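Local coordinates for protein Cg3027-pa (Drosophila melanogaster, PDB 2VHH) that probably hydrolyses N-carbamoyl-beta-alanine and its 2-methyl analogue to the beta-amino acids, ammonium and carbon dioxide in pyrimidine degradation, at residues Val75-Thr87 with Glu95-Ala107. Numbering follows the deposited sequence.
Sequences VGAIQNSIVIPTT and EAIWNKVKTMIKA
The carboxamide of N80 turns one face to V101, whose CG2 lies over it 4.1 Å from CG, the two side chains crossing at about a right angle. On that same side I97 CG2 stands obliquely off ND2, while the ammonium of K100 sits close to the amide plane, beside CB and ND2. This is the strand-to-helix half of the beta-alpha-beta crossover of strands 72-79 and 115-118 in the carbon-nitrogen hydrolase fold. The axes of the short segments 75-79 and 95-107 approach to 9.6 Å and run nearly antiparallel, at 156°.

The second flat group, the S81 carbonyl, accepts one bond from each face: K100 NZ reaches S81 O at 2.8 Å, 40° above the plane, and N80 ND2 comes from the opposite face. A bend at chi3 (64°) in an otherwise extended chain delivers the lysine nitrogen there. D336 joins this polar site, forming a salt bridge with K100 NZ and a hydrogen bond with S81 OG.

Apolar contacts continue on both sides of it. Toward the strand, I78 splits its branches: CG2 meets M104 SD at 3.6 Å, whereas CD1 lies 3.8 Å from I105 CG1. Past the strand, I82 CG2 touches I97 CD1 at 4.0 Å. The side chains of V83 and I97 run past each other in opposite directions, with V83 CG2 nearest I97 CG1, and the other V83 methyl, CG1, rests 3.5 Å from A96 CB.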
loop_
_atom_site.group_PDB
_atom_site.type_symbol
_atom_site.label_atom_id
_atom_site.label_comp_id
_atom_site.label_asym_id
_atom_site.label_seq_id
_atom_site.Cartn_x
_atom_site.Cartn_y
_atom_site.Cartn_z
ATOM N N VAL C 75 36.701 1.842 -30.077
ATOM C CA VAL C 75 36.849 2.810 -28.996
ATOM C C VAL C 75 38.313 2.975 -28.590
ATOM O O VAL C 75 39.075 2.008 -28.567
ATOM C CB VAL C 75 35.923 2.501 -27.767
ATOM C CG1 VAL C 75 34.599 1.899 -28.218
ATOM C CG2 VAL C 75 36.599 1.596 -26.749
ATOM N N GLY C 76 38.700 4.214 -28.303
ATOM C CA GLY C 76 40.049 4.533 -27.860
ATOM C C GLY C 76 40.005 5.083 -26.449
ATOM O O GLY C 76 39.376 6.117 -26.186
ATOM N N ALA C 77 40.647 4.378 -25.529
ATOM C CA ALA C 77 40.763 4.853 -24.169
ATOM C C ALA C 77 42.156 5.453 -23.987
ATOM O O ALA C 77 43.160 4.797 -24.253
ATOM C CB ALA C 77 40.525 3.723 -23.199
ATOM N N ILE C 78 42.214 6.708 -23.552
ATOM C CA ILE C 78 43.489 7.389 -23.332
ATOM C C ILE C 78 43.818 7.519 -21.833
ATOM O O ILE C 78 43.131 8.229 -21.089
ATOM C CB ILE C 78 43.523 8.768 -24.036
ATOM C CG1 ILE C 78 43.494 8.588 -25.554
ATOM C CG2 ILE C 78 44.760 9.537 -23.644
ATOM C CD1 ILE C 78 43.121 9.840 -26.337
ATOM N N GLN C 79 44.863 6.813 -21.404
ATOM C CA GLN C 79 45.445 7.026 -20.082
ATOM C C GLN C 79 46.732 7.826 -20.220
ATOM O O GLN C 79 47.569 7.514 -21.057
ATOM C CB GLN C 79 45.665 5.702 -19.307
ATOM C CG GLN C 79 46.803 4.786 -19.777
ATOM C CD GLN C 79 47.031 3.581 -18.849
ATOM O OE1 GLN C 79 46.095 2.885 -18.463
ATOM N NE2 GLN C 79 48.282 3.338 -18.498
ATOM N N ASN C 80 46.877 8.869 -19.409
ATOM C CA ASN C 80 48.051 9.728 -19.472
ATOM C C ASN C 80 48.452 10.315 -18.112
ATOM O O ASN C 80 47.677 10.271 -17.148
ATOM C CB ASN C 80 47.834 10.850 -20.492
ATOM C CG ASN C 80 46.960 11.968 -19.953
ATOM O OD1 ASN C 80 45.733 11.899 -20.018
ATOM N ND2 ASN C 80 47.594 13.014 -19.421
ATOM N N SER C 81 49.663 10.861 -18.044
ATOM C CA SER C 81 50.096 11.617 -16.875
ATOM C C SER C 81 50.051 13.119 -17.142
ATOM O O SER C 81 49.906 13.552 -18.286
ATOM C CB SER C 81 51.509 11.199 -16.460
ATOM O OG SER C 81 52.410 11.298 -17.550
ATOM N N ILE C 82 50.178 13.908 -16.080
ATOM C CA ILE C 82 50.553 15.310 -16.209
ATOM C C ILE C 82 52.011 15.455 -16.626
ATOM O O ILE C 82 52.758 14.478 -16.661
ATOM C CB ILE C 82 50.327 16.078 -14.892
ATOM C CG1 ILE C 82 51.391 15.693 -13.863
ATOM C CG2 ILE C 82 48.931 15.807 -14.351
ATOM C CD1 ILE C 82 51.470 16.639 -12.683
ATOM N N VAL C 83 52.412 16.682 -16.944
ATOM C CA VAL C 83 53.424 16.917 -17.967
ATOM C C VAL C 83 54.535 17.823 -17.449
ATOM O O VAL C 83 55.688 17.408 -17.338
ATOM C CB VAL C 83 52.811 17.545 -19.234
ATOM C CG1 VAL C 83 53.906 17.935 -20.215
ATOM C CG2 VAL C 83 51.824 16.584 -19.878
ATOM N N ILE C 84 54.179 19.064 -17.131
ATOM C CA ILE C 84 55.079 19.959 -16.415
ATOM C C ILE C 84 54.716 20.041 -14.935
ATOM O O ILE C 84 53.620 19.651 -14.534
ATOM C CB ILE C 84 55.062 21.377 -17.016
ATOM C CG1 ILE C 84 53.701 22.037 -16.788
ATOM C CG2 ILE C 84 55.394 21.330 -18.500
ATOM C CD1 ILE C 84 53.578 23.413 -17.405
ATOM N N PRO C 85 55.644 20.549 -14.131
ATOM C CA PRO C 85 55.470 20.575 -12.672
ATOM C C PRO C 85 54.222 21.332 -12.233
ATOM O O PRO C 85 53.844 22.309 -12.870
ATOM C CB PRO C 85 56.727 21.291 -12.174
ATOM C CG PRO C 85 57.269 22.001 -13.356
ATOM C CD PRO C 85 56.910 21.179 -14.539
ATOM N N THR C 86 53.599 20.882 -11.146
ATOM C CA THR C 86 52.346 21.478 -10.670
ATOM C C THR C 86 52.500 22.912 -10.152
ATOM O O THR C 86 51.508 23.565 -9.815
ATOM C CB THR C 86 51.663 20.619 -9.580
ATOM O OG1 THR C 86 52.520 20.518 -8.440
ATOM C CG2 THR C 86 51.352 19.230 -10.097
ATOM N N THR C 87 53.749 23.380 -10.081
ATOM C CA THR C 87 54.071 24.753 -9.681
ATOM C C THR C 87 54.456 25.541 -10.917
ATOM O O THR C 87 55.634 25.858 -11.128
ATOM C CB THR C 87 55.223 24.805 -8.672
ATOM O OG1 THR C 87 56.253 23.902 -9.087
ATOM C CG2 THR C 87 54.744 24.412 -7.294
ATOM N N GLU C 95 47.767 23.380 -21.157
ATOM C CA GLU C 95 48.240 23.356 -22.536
ATOM C C GLU C 95 49.201 22.220 -22.833
ATOM O O GLU C 95 49.161 21.652 -23.916
ATOM C CB GLU C 95 48.907 24.672 -22.910
ATOM C CG GLU C 95 47.951 25.726 -23.418
ATOM C CD GLU C 95 48.504 26.440 -24.634
ATOM O OE1 GLU C 95 49.719 26.778 -24.618
ATOM O OE2 GLU C 95 47.724 26.645 -25.604
ATOM N N ALA C 96 50.072 21.908 -21.876
ATOM C CA ALA C 96 51.049 20.839 -22.031
ATOM C C ALA C 96 50.347 19.489 -22.159
ATOM O O ALA C 96 50.750 18.633 -22.962
ATOM C CB ALA C 96 52.012 20.835 -20.855
ATOM N N ILE C 97 49.292 19.320 -21.366
ATOM C CA ILE C 97 48.468 18.117 -21.383
ATOM C C ILE C 97 47.628 18.068 -22.662
ATOM O O ILE C 97 47.490 17.011 -23.275
ATOM C CB ILE C 97 47.568 18.029 -20.119
ATOM C CG1 ILE C 97 48.435 17.840 -18.866
ATOM C CG2 ILE C 97 46.545 16.909 -20.251
ATOM C CD1 ILE C 97 47.666 17.817 -17.542
ATOM N N TRP C 98 47.087 19.217 -23.063
ATOM C CA TRP C 98 46.361 19.338 -24.325
ATOM C C TRP C 98 47.179 18.803 -25.481
ATOM O O TRP C 98 46.717 17.936 -26.208
ATOM C CB TRP C 98 46.023 20.801 -24.626
ATOM C CG TRP C 98 44.764 21.341 -24.012
ATOM C CD1 TRP C 98 44.002 20.768 -23.034
ATOM C CD2 TRP C 98 44.148 22.595 -24.315
ATOM N NE1 TRP C 98 42.937 21.580 -22.725
ATOM C CE2 TRP C 98 43.002 22.710 -23.494
ATOM C CE3 TRP C 98 44.446 23.629 -25.214
ATOM C CZ2 TRP C 98 42.154 23.823 -23.535
ATOM C CZ3 TRP C 98 43.599 24.733 -25.262
ATOM C CH2 TRP C 98 42.463 24.820 -24.423
ATOM N N ASN C 99 48.393 19.326 -25.641
ATOM C CA ASN C 99 49.234 19.008 -26.784
ATOM C C ASN C 99 49.628 17.539 -26.841
ATOM O O ASN C 99 49.714 16.969 -27.926
ATOM C CB ASN C 99 50.452 19.926 -26.830
ATOM C CG ASN C 99 50.068 21.382 -26.988
ATOM O OD1 ASN C 99 49.119 21.712 -27.700
ATOM N ND2 ASN C 99 50.794 22.262 -26.313
ATOM N N LYS C 100 49.847 16.927 -25.680
ATOM C CA LYS C 100 50.172 15.509 -25.626
ATOM C C LYS C 100 48.956 14.645 -25.992
ATOM O O LYS C 100 49.065 13.719 -26.802
ATOM C CB LYS C 100 50.700 15.137 -24.250
ATOM C CG LYS C 100 51.313 13.759 -24.187
ATOM C CD LYS C 100 51.908 13.485 -22.824
ATOM C CE LYS C 100 50.850 13.459 -21.745
ATOM N NZ LYS C 100 51.431 12.897 -20.509
ATOM N N VAL C 101 47.802 14.961 -25.406
ATOM C CA VAL C 101 46.576 14.234 -25.702
ATOM C C VAL C 101 46.147 14.458 -27.154
ATOM O O VAL C 101 45.589 13.555 -27.772
ATOM C CB VAL C 101 45.441 14.558 -24.683
ATOM C CG1 VAL C 101 44.128 13.897 -25.069
ATOM C CG2 VAL C 101 45.839 14.085 -23.292
ATOM N N LYS C 102 46.428 15.646 -27.693
ATOM C CA LYS C 102 46.171 15.956 -29.105
ATOM C C LYS C 102 46.772 14.905 -30.043
ATOM O O LYS C 102 46.094 14.422 -30.960
ATOM C CB LYS C 102 46.739 17.328 -29.470
ATOM C CG LYS C 102 45.729 18.456 -29.607
ATOM C CD LYS C 102 46.466 19.755 -29.952
ATOM C CE LYS C 102 45.579 20.998 -29.883
ATOM N NZ LYS C 102 44.888 21.275 -31.183
ATOM N N THR C 103 48.041 14.564 -29.811
ATOM C CA THR C 103 48.738 13.576 -30.641
ATOM C C THR C 103 48.257 12.152 -30.358
ATOM O O THR C 103 48.318 11.293 -31.234
ATOM C CB THR C 103 50.322 13.671 -30.601
ATOM O OG1 THR C 103 50.887 12.365 -30.426
ATOM C CG2 THR C 103 50.842 14.574 -29.495
ATOM N N MET C 104 47.783 11.911 -29.139
ATOM C CA MET C 104 47.202 10.613 -28.800
ATOM C C MET C 104 45.850 10.425 -29.482
ATOM O O MET C 104 45.538 9.336 -29.946
ATOM C CB MET C 104 47.077 10.439 -27.290
ATOM C CG MET C 104 48.401 10.393 -26.559
ATOM S SD MET C 104 48.163 9.903 -24.849
ATOM C CE MET C 104 49.784 10.250 -24.152
ATOM N N ILE C 105 45.060 11.491 -29.538
ATOM C CA ILE C 105 43.790 11.493 -30.250
ATOM C C ILE C 105 44.047 11.314 -31.743
ATOM O O ILE C 105 43.301 10.617 -32.428
ATOM C CB ILE C 105 43.015 12.803 -29.977
ATOM C CG1 ILE C 105 42.515 12.835 -28.533
ATOM C CG2 ILE C 105 41.854 12.976 -30.943
ATOM C CD1 ILE C 105 42.191 14.212 -28.056
ATOM N N LYS C 106 45.116 11.931 -32.238
ATOM C CA LYS C 106 45.511 11.797 -33.638
ATOM C C LYS C 106 45.803 10.334 -33.964
ATOM O O LYS C 106 45.362 9.820 -34.998
ATOM C CB LYS C 106 46.739 12.667 -33.924
ATOM C CG LYS C 106 47.181 12.728 -35.385
ATOM C CD LYS C 106 48.461 13.560 -35.546
ATOM C CE LYS C 106 48.918 13.582 -37.007
ATOM N NZ LYS C 106 50.410 13.708 -37.179
ATOM N N ALA C 107 46.529 9.667 -33.068
ATOM C CA ALA C 107 46.857 8.253 -33.226
ATOM C C ALA C 107 45.602 7.387 -33.204
ATOM O O ALA C 107 45.473 6.457 -33.993
ATOM C CB ALA C 107 47.841 7.811 -32.165
#